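Side-chain contact in Ras-3 from Cryphonectria parasitica (Cryphonectria parasitica, PDB 4KU4), which is a small Ras-family protein of the P-loop fold that holds GDP and magnesium: residues E173-A176 with K177-T180. Residues are numbered along the deposited sequence; the frame is centred on the assembly and turned at random.
With GDP (guanosine-5'-diphosphate), chain C.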
loop_
_atom_site.group_PDB
_atom_site.type_symbol
_atom_site.label_atom_id
_atom_site.label_comp_id
_atom_site.label_asym_id
_atom_site.label_seq_id
_atom_site.Cartn_x
_atom_site.Cartn_y
_atom_site.Cartn_z
ATOM N N GLU A 173 6.777 -5.464 6.129
ATOM C CA GLU A 173 7.906 -4.537 6.205
ATOM C C GLU A 173 8.675 -4.588 4.888
ATOM O O GLU A 173 8.917 -5.673 4.339
ATOM C CB GLU A 173 8.792 -4.835 7.403
ATOM C CG GLU A 173 8.135 -4.352 8.673
ATOM C CD GLU A 173 9.124 -3.937 9.721
ATOM O OE1 GLU A 173 10.322 -4.260 9.572
ATOM O OE2 GLU A 173 8.704 -3.282 10.693
ATOM N N THR A 174 9.057 -3.419 4.387
ATOM C CA THR A 174 9.692 -3.334 3.078
ATOM C C THR A 174 10.861 -2.377 2.995
ATOM O O THR A 174 11.068 -1.553 3.889
ATOM C CB THR A 174 8.668 -2.765 2.024
ATOM O OG1 THR A 174 8.256 -1.442 2.404
ATOM C CG2 THR A 174 7.453 -3.677 1.899
ATOM N N SER A 175 11.668 -2.541 1.947
ATOM C CA SER A 175 12.690 -1.552 1.636
ATOM C C SER A 175 12.562 -1.265 0.151
ATOM O O SER A 175 12.975 -2.074 -0.671
ATOM C CB SER A 175 14.115 -1.984 1.968
ATOM O OG SER A 175 15.043 -1.008 1.517
ATOM N N ALA A 176 11.910 -0.153 -0.187
ATOM C CA ALA A 176 11.800 0.282 -1.569
ATOM C C ALA A 176 13.171 0.426 -2.195
ATOM O O ALA A 176 13.333 0.249 -3.403
ATOM C CB ALA A 176 11.051 1.614 -1.640
ATOM N N LYS A 177 14.158 0.764 -1.374
ATOM C CA LYS A 177 15.504 1.037 -1.875
ATOM C C LYS A 177 16.163 -0.260 -2.306
ATOM O O LYS A 177 16.778 -0.326 -3.368
ATOM C CB LYS A 177 16.344 1.743 -0.802
ATOM C CG LYS A 177 17.782 2.028 -1.221
ATOM C CD LYS A 177 18.622 2.508 -0.045
ATOM C CE LYS A 177 20.109 2.406 -0.364
ATOM N NZ LYS A 177 20.983 2.720 0.794
ATOM N N LEU A 178 16.004 -1.307 -1.501
ATOM C CA LEU A 178 16.636 -2.589 -1.821
ATOM C C LEU A 178 15.706 -3.553 -2.556
ATOM O O LEU A 178 16.152 -4.569 -3.083
ATOM C CB LEU A 178 17.220 -3.235 -0.562
ATOM C CG LEU A 178 18.353 -2.414 0.054
ATOM C CD1 LEU A 178 18.923 -3.095 1.279
ATOM C CD2 LEU A 178 19.440 -2.195 -0.983
ATOM N N GLY A 179 14.421 -3.214 -2.605
ATOM C CA GLY A 179 13.408 -4.050 -3.228
ATOM C C GLY A 179 12.852 -5.117 -2.297
ATOM O O GLY A 179 12.014 -5.930 -2.691
ATOM N N THR A 180 13.321 -5.109 -1.053
ATOM C CA THR A 180 12.987 -6.153 -0.088
ATOM C C THR A 180 11.492 -6.180 0.235
ATOM O O THR A 180 10.939 -5.185 0.706
ATOM C CB THR A 180 13.770 -5.949 1.219
ATOM O OG1 THR A 180 15.144 -5.678 0.915
ATOM C CG2 THR A 180 13.677 -7.187 2.109
HETATM P PB GDP C . 6.747 9.591 -0.811
HETATM O O1B GDP C . 6.352 9.307 -2.241
HETATM O O2B GDP C . 5.890 8.747 0.128
HETATM O O3B GDP C . 6.584 11.064 -0.498
HETATM O O3A GDP C . 8.294 9.155 -0.614
HETATM P PA GDP C . 9.438 9.007 -1.765
HETATM O O1A GDP C . 9.262 7.751 -2.589
HETATM O O2A GDP C . 9.537 10.229 -2.646
HETATM O "O5'" GDP C . 10.764 8.830 -0.884
HETATM C "C5'" GDP C . 11.130 9.872 0.024
HETATM C "C4'" GDP C . 12.591 9.665 0.390
HETATM O "O4'" GDP C . 12.682 8.407 1.027
HETATM C "C3'" GDP C . 13.504 9.602 -0.818
HETATM O "O3'" GDP C . 14.751 10.253 -0.510
HETATM C "C2'" GDP C . 13.744 8.124 -1.004
HETATM O "O2'" GDP C . 15.014 7.858 -1.598
HETATM C "C1'" GDP C . 13.685 7.620 0.424
HETATM N N9 GDP C . 13.233 6.219 0.534
HETATM C C8 GDP C . 12.066 5.706 0.097
HETATM N N7 GDP C . 11.987 4.389 0.398
HETATM C C5 GDP C . 13.115 4.056 1.050
HETATM C C6 GDP C . 13.683 2.837 1.644
HETATM O O6 GDP C . 13.054 1.767 1.609
HETATM N N1 GDP C . 14.885 2.919 2.232
HETATM C C2 GDP C . 15.590 4.049 2.286
HETATM N N2 GDP C . 16.802 4.019 2.892
HETATM N N3 GDP C . 15.136 5.213 1.756
HETATM C C4 GDP C . 13.932 5.263 1.139
#
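The turn Ser175-Ala176-Lys177 is the Ser-Ala-Lys motif of Ras-family proteins, often called G5, which borders the guanine of GDP. Ser175 holds the turn together from both its backbone and its side chain. Its N donates to Thr180 O at 3.0 Å. The same Thr180 O lies 3.3 Å from Thr174 CA, a CA-H...O contact. Ser175 O receives a short but bent, weak bond from Gly179 N at 2.7 Å. With OG set anti to the backbone N (chi1 175°), the hydroxyl sits beside the carbonyl carbon of Ser175, on the side where Leu178 N comes round, and accepts from that N at 3.2 Å. The N-H points fairly straight at it, at 157°. Ser175 OG is also hydrogen-bonded to Asp148 OD1, its strongest polar partner, and the same OD1 is hydrogen-bonded to GDP. Gly179 takes a positive phi (85°), a conformation that glycine adopts readily, and this lets the chain turn back to Ser175. The bend brings the amide nitrogens of Ala176 and Lys177 close to GDP O6. Lys177 N gives O6 a weak bond. Ala176 N comes within 2.9 Å of O6, but its hydrogen bond goes to Asn145 OD1. Ala176 CB lies 3.6 Å from GDP N7. The extended Lys177 chain lies along one face of the guanine, over its N1/N2 side, with CB 3.6 Å from GDP N1 and CD 3.8 Å from GDP N2. Asn145 OD1 is hydrogen-bonded to Thr174 OG1 as well, which ties the turn to the end of strand 140-145. The turn follows edge strand 170-173 and leads into helix 182-196, while Thr174 and Ala176 pack on helix 27-35.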